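Local coordinates for PAC2 family protein (Mycobacterium tuberculosis, PDB 2WAM) that is of unknown function but belongs to the PAC2 family and represents a duplicated gene family of actinobacteria, at residues Gln45-Leu58 / Arg158-Leu170. Numbering follows the deposited sequence.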
# COMPACT_ATOMS: atom_id res chain seq x y z
N GLN A 45 -8.00 -8.18 -5.06
CA GLN A 45 -6.57 -7.92 -5.00
C GLN A 45 -6.35 -6.48 -5.44
O GLN A 45 -6.60 -6.13 -6.59
CB GLN A 45 -5.80 -8.89 -5.89
CG GLN A 45 -4.30 -8.54 -6.03
CD GLN A 45 -3.50 -9.59 -6.80
OE1 GLN A 45 -3.91 -10.75 -6.92
NE2 GLN A 45 -2.35 -9.19 -7.31
N PRO A 46 -5.87 -5.65 -4.52
CA PRO A 46 -5.68 -4.23 -4.82
C PRO A 46 -4.80 -4.03 -6.05
O PRO A 46 -3.72 -4.62 -6.18
CB PRO A 46 -4.99 -3.68 -3.57
CG PRO A 46 -5.28 -4.71 -2.50
CD PRO A 46 -5.33 -6.01 -3.20
N GLY A 47 -5.28 -3.21 -6.98
CA GLY A 47 -4.57 -2.94 -8.21
C GLY A 47 -4.65 -4.06 -9.23
O GLY A 47 -3.93 -4.03 -10.23
N MET A 48 -5.50 -5.06 -8.99
CA MET A 48 -5.62 -6.16 -9.94
C MET A 48 -7.05 -6.57 -10.29
O MET A 48 -7.38 -6.71 -11.46
CB MET A 48 -4.81 -7.37 -9.49
CG MET A 48 -4.61 -8.37 -10.62
SD MET A 48 -3.69 -7.67 -12.02
CE MET A 48 -4.60 -8.48 -13.29
N TYR A 49 -7.89 -6.78 -9.28
CA TYR A 49 -9.29 -7.13 -9.52
C TYR A 49 -10.16 -6.95 -8.30
O TYR A 49 -9.71 -7.13 -7.17
CB TYR A 49 -9.43 -8.57 -10.04
CG TYR A 49 -9.06 -9.65 -9.03
CD1 TYR A 49 -9.98 -10.10 -8.09
CD2 TYR A 49 -7.81 -10.24 -9.05
CE1 TYR A 49 -9.66 -11.10 -7.18
CE2 TYR A 49 -7.48 -11.23 -8.14
CZ TYR A 49 -8.40 -11.66 -7.21
OH TYR A 49 -8.05 -12.65 -6.31
N GLU A 50 -11.42 -6.58 -8.55
CA GLU A 50 -12.48 -6.64 -7.56
C GLU A 50 -13.33 -7.88 -7.78
O GLU A 50 -13.72 -8.20 -8.91
CB GLU A 50 -13.38 -5.43 -7.69
CG GLU A 50 -12.79 -4.12 -7.23
CD GLU A 50 -13.86 -3.12 -6.82
OE1 GLU A 50 -15.07 -3.46 -6.90
OE2 GLU A 50 -13.49 -2.00 -6.42
N LEU A 51 -13.63 -8.59 -6.69
CA LEU A 51 -14.62 -9.66 -6.73
C LEU A 51 -16.04 -9.13 -6.67
O LEU A 51 -16.32 -8.18 -5.95
CB LEU A 51 -14.41 -10.60 -5.56
CG LEU A 51 -13.23 -11.53 -5.76
CD1 LEU A 51 -13.03 -12.39 -4.54
CD2 LEU A 51 -13.46 -12.38 -7.02
N GLU A 52 -16.92 -9.74 -7.44
CA GLU A 52 -18.36 -9.57 -7.24
C GLU A 52 -18.82 -10.67 -6.29
O GLU A 52 -19.32 -11.70 -6.72
CB GLU A 52 -19.08 -9.69 -8.58
CG GLU A 52 -20.55 -9.37 -8.52
CD GLU A 52 -20.81 -7.89 -8.60
OE1 GLU A 52 -19.87 -7.10 -8.29
OE2 GLU A 52 -21.94 -7.51 -8.99
N PHE A 53 -18.64 -10.45 -4.98
CA PHE A 53 -18.82 -11.50 -3.98
C PHE A 53 -20.26 -11.56 -3.43
O PHE A 53 -20.86 -10.52 -3.12
CB PHE A 53 -17.81 -11.29 -2.84
CG PHE A 53 -18.06 -12.14 -1.63
CD1 PHE A 53 -18.84 -11.67 -0.58
CD2 PHE A 53 -17.49 -13.40 -1.52
CE1 PHE A 53 -19.07 -12.46 0.55
CE2 PHE A 53 -17.72 -14.20 -0.40
CZ PHE A 53 -18.51 -13.72 0.64
N PRO A 54 -20.82 -12.78 -3.32
CA PRO A 54 -20.18 -14.06 -3.62
C PRO A 54 -20.35 -14.53 -5.07
O PRO A 54 -21.28 -14.14 -5.77
CB PRO A 54 -20.94 -15.04 -2.72
CG PRO A 54 -22.32 -14.45 -2.63
CD PRO A 54 -22.17 -12.96 -2.75
N ALA A 55 -19.44 -15.39 -5.49
CA ALA A 55 -19.54 -16.03 -6.79
C ALA A 55 -20.67 -17.05 -6.76
O ALA A 55 -20.99 -17.60 -5.71
CB ALA A 55 -18.22 -16.70 -7.15
N PRO A 56 -21.28 -17.30 -7.93
CA PRO A 56 -22.33 -18.31 -8.08
C PRO A 56 -21.77 -19.70 -7.80
O PRO A 56 -20.55 -19.86 -7.63
CB PRO A 56 -22.70 -18.22 -9.57
CG PRO A 56 -22.09 -16.95 -10.07
CD PRO A 56 -20.88 -16.73 -9.23
N GLN A 57 -22.64 -20.70 -7.74
CA GLN A 57 -22.20 -22.09 -7.70
C GLN A 57 -21.56 -22.41 -9.05
O GLN A 57 -22.13 -22.10 -10.09
CB GLN A 57 -23.40 -23.01 -7.45
CG GLN A 57 -23.06 -24.49 -7.44
CD GLN A 57 -22.05 -24.83 -6.36
OE1 GLN A 57 -21.18 -25.69 -6.55
NE2 GLN A 57 -22.15 -24.15 -5.22
N LEU A 58 -20.37 -23.00 -9.03
CA LEU A 58 -19.67 -23.30 -10.29
C LEU A 58 -19.47 -24.78 -10.55
O LEU A 58 -18.85 -25.18 -11.54
CB LEU A 58 -18.34 -22.57 -10.34
CG LEU A 58 -18.49 -21.06 -10.41
CD1 LEU A 58 -17.15 -20.36 -10.25
CD2 LEU A 58 -19.16 -20.68 -11.71
N ARG A 158 1.92 -10.70 -12.84
CA ARG A 158 0.99 -10.44 -11.76
C ARG A 158 -0.45 -10.80 -12.19
O ARG A 158 -1.19 -11.45 -11.45
CB ARG A 158 1.10 -8.98 -11.32
CG ARG A 158 0.42 -8.68 -10.02
CD ARG A 158 0.95 -7.39 -9.46
NE ARG A 158 -0.12 -6.61 -8.85
CZ ARG A 158 -0.05 -5.31 -8.63
NH1 ARG A 158 1.04 -4.63 -8.97
NH2 ARG A 158 -1.08 -4.68 -8.07
N PHE A 159 -0.82 -10.39 -13.39
CA PHE A 159 -2.12 -10.68 -13.97
C PHE A 159 -2.39 -12.18 -14.08
O PHE A 159 -3.41 -12.67 -13.60
CB PHE A 159 -2.24 -10.01 -15.35
CG PHE A 159 -3.44 -10.45 -16.13
CD1 PHE A 159 -3.30 -11.14 -17.33
CD2 PHE A 159 -4.72 -10.20 -15.65
CE1 PHE A 159 -4.40 -11.55 -18.04
CE2 PHE A 159 -5.83 -10.62 -16.36
CZ PHE A 159 -5.67 -11.29 -17.56
N ILE A 160 -1.47 -12.90 -14.72
CA ILE A 160 -1.58 -14.34 -14.88
C ILE A 160 -1.70 -15.08 -13.54
O ILE A 160 -2.55 -15.97 -13.37
CB ILE A 160 -0.41 -14.90 -15.69
CG1 ILE A 160 -0.54 -14.48 -17.16
CG2 ILE A 160 -0.37 -16.41 -15.57
CD1 ILE A 160 0.79 -14.49 -17.90
N THR A 161 -0.88 -14.71 -12.57
CA THR A 161 -0.96 -15.31 -11.25
C THR A 161 -2.36 -15.13 -10.65
O THR A 161 -2.94 -16.08 -10.13
CB THR A 161 0.09 -14.73 -10.31
OG1 THR A 161 1.39 -15.15 -10.74
CG2 THR A 161 -0.15 -15.21 -8.89
N ALA A 162 -2.88 -13.91 -10.71
CA ALA A 162 -4.23 -13.63 -10.23
C ALA A 162 -5.29 -14.53 -10.90
O ALA A 162 -6.17 -15.04 -10.22
CB ALA A 162 -4.58 -12.15 -10.40
N VAL A 163 -5.20 -14.72 -12.22
CA VAL A 163 -6.13 -15.61 -12.92
C VAL A 163 -5.93 -17.07 -12.47
O VAL A 163 -6.90 -17.77 -12.16
CB VAL A 163 -5.99 -15.53 -14.47
CG1 VAL A 163 -6.82 -16.59 -15.15
CG2 VAL A 163 -6.40 -14.16 -14.98
N ARG A 164 -4.68 -17.51 -12.43
CA ARG A 164 -4.39 -18.86 -11.98
C ARG A 164 -4.90 -19.10 -10.54
O ARG A 164 -5.40 -20.19 -10.22
CB ARG A 164 -2.89 -19.15 -12.08
CG ARG A 164 -2.48 -20.46 -11.45
CD ARG A 164 -1.07 -20.83 -11.78
NE ARG A 164 -0.12 -19.97 -11.10
CZ ARG A 164 0.29 -20.17 -9.86
NH1 ARG A 164 -0.17 -21.20 -9.18
NH2 ARG A 164 1.16 -19.34 -9.30
N LEU A 165 -4.76 -18.09 -9.68
CA LEU A 165 -5.22 -18.21 -8.30
C LEU A 165 -6.75 -18.20 -8.19
O LEU A 165 -7.32 -18.86 -7.33
CB LEU A 165 -4.59 -17.14 -7.41
CG LEU A 165 -5.01 -17.13 -5.94
CD1 LEU A 165 -3.91 -16.50 -5.09
CD2 LEU A 165 -6.36 -16.44 -5.69
N LEU A 166 -7.42 -17.45 -9.06
CA LEU A 166 -8.88 -17.47 -9.11
C LEU A 166 -9.39 -18.82 -9.62
O LEU A 166 -10.30 -19.41 -9.04
CB LEU A 166 -9.40 -16.33 -9.99
CG LEU A 166 -9.52 -14.99 -9.26
CD1 LEU A 166 -10.01 -13.89 -10.18
CD2 LEU A 166 -10.46 -15.13 -8.09
N ALA A 167 -8.77 -19.30 -10.70
CA ALA A 167 -9.12 -20.59 -11.29
C ALA A 167 -8.98 -21.74 -10.27
O ALA A 167 -9.81 -22.63 -10.21
CB ALA A 167 -8.29 -20.86 -12.54
N GLU A 168 -7.93 -21.70 -9.46
CA GLU A 168 -7.78 -22.72 -8.42
C GLU A 168 -8.86 -22.59 -7.34
O GLU A 168 -9.56 -23.56 -7.05
CB GLU A 168 -6.37 -22.70 -7.84
CG GLU A 168 -5.32 -23.22 -8.80
CD GLU A 168 -3.90 -22.82 -8.41
OE1 GLU A 168 -3.71 -22.29 -7.29
OE2 GLU A 168 -2.97 -23.03 -9.23
N ARG A 169 -8.99 -21.41 -6.74
CA ARG A 169 -10.04 -21.17 -5.76
C ARG A 169 -11.41 -21.62 -6.27
O ARG A 169 -12.24 -22.11 -5.50
CB ARG A 169 -10.12 -19.70 -5.38
CG ARG A 169 -8.96 -19.21 -4.54
CD ARG A 169 -8.74 -20.09 -3.33
NE ARG A 169 -7.45 -19.83 -2.72
CZ ARG A 169 -6.33 -20.44 -3.07
NH1 ARG A 169 -6.35 -21.37 -4.02
NH2 ARG A 169 -5.18 -20.14 -2.46
N LEU A 170 -11.65 -21.45 -7.57
CA LEU A 170 -12.97 -21.70 -8.13
C LEU A 170 -13.16 -23.11 -8.69
O LEU A 170 -14.23 -23.43 -9.17
CB LEU A 170 -13.33 -20.65 -9.19
CG LEU A 170 -13.50 -19.21 -8.72
CD1 LEU A 170 -13.76 -18.31 -9.90
CD2 LEU A 170 -14.63 -19.07 -7.72
O HOH W 1 -1.34 -11.65 -8.65
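A beta bulge in the N-terminal hairpin, with Met48 and Tyr49 both facing Gln45, lies against helix 156-169 and turns the Met48 and Tyr49 side chains toward Ala162. The methyl of Ala162 fills the angle between them: its CB is 3.8 Å from Met48 CG and meets Tyr49 CE2, at the edge of the ring and near its plane. Leu166, one helical turn on, slides past the tyrosine in the opposite direction and lays CD1 over the ring face, 4.0 Å from the centroid and nearly along the normal, a CH-pi contact. Tyr49 has CG between its backbone N and carbonyl carbon (chi1 67°), which leaves the ring with Gln45 N over one face and Leu166 CD1 over the other. Met48 N and Tyr49 N both donate to Gln45 O, the paired bonds of a classic bulge. The axes of strand 49-51 and helix segment 158-169 run 19° apart, 11.5 Å at closest approach; the strand lies near one margin of the mixed sheet, paired with strand 94-101, and Leu166 also packs on Leu133 of strand 131-137. Toward the loop end, Leu58 CD1 sits 3.8 Å from Leu170 CD2, and both leucines rest on Leu145. At the opposite end the Gln45 side chain, extended beyond CG, holds its amide nearly coplanar with the Arg158 guanidinium. Gln45 NE2 donates to a water (3.0 Å) that in turn donates to Arg158 O, bridging hairpin and helix. Arg158 NH2 reaches Pro46 O at 3.2 Å, at the guanidinium edge, but with an N-H...O angle of 130° this bond is weak; the stronger partner of this arginine is Glu105 of a third subunit, which forms a salt bridge with NH1.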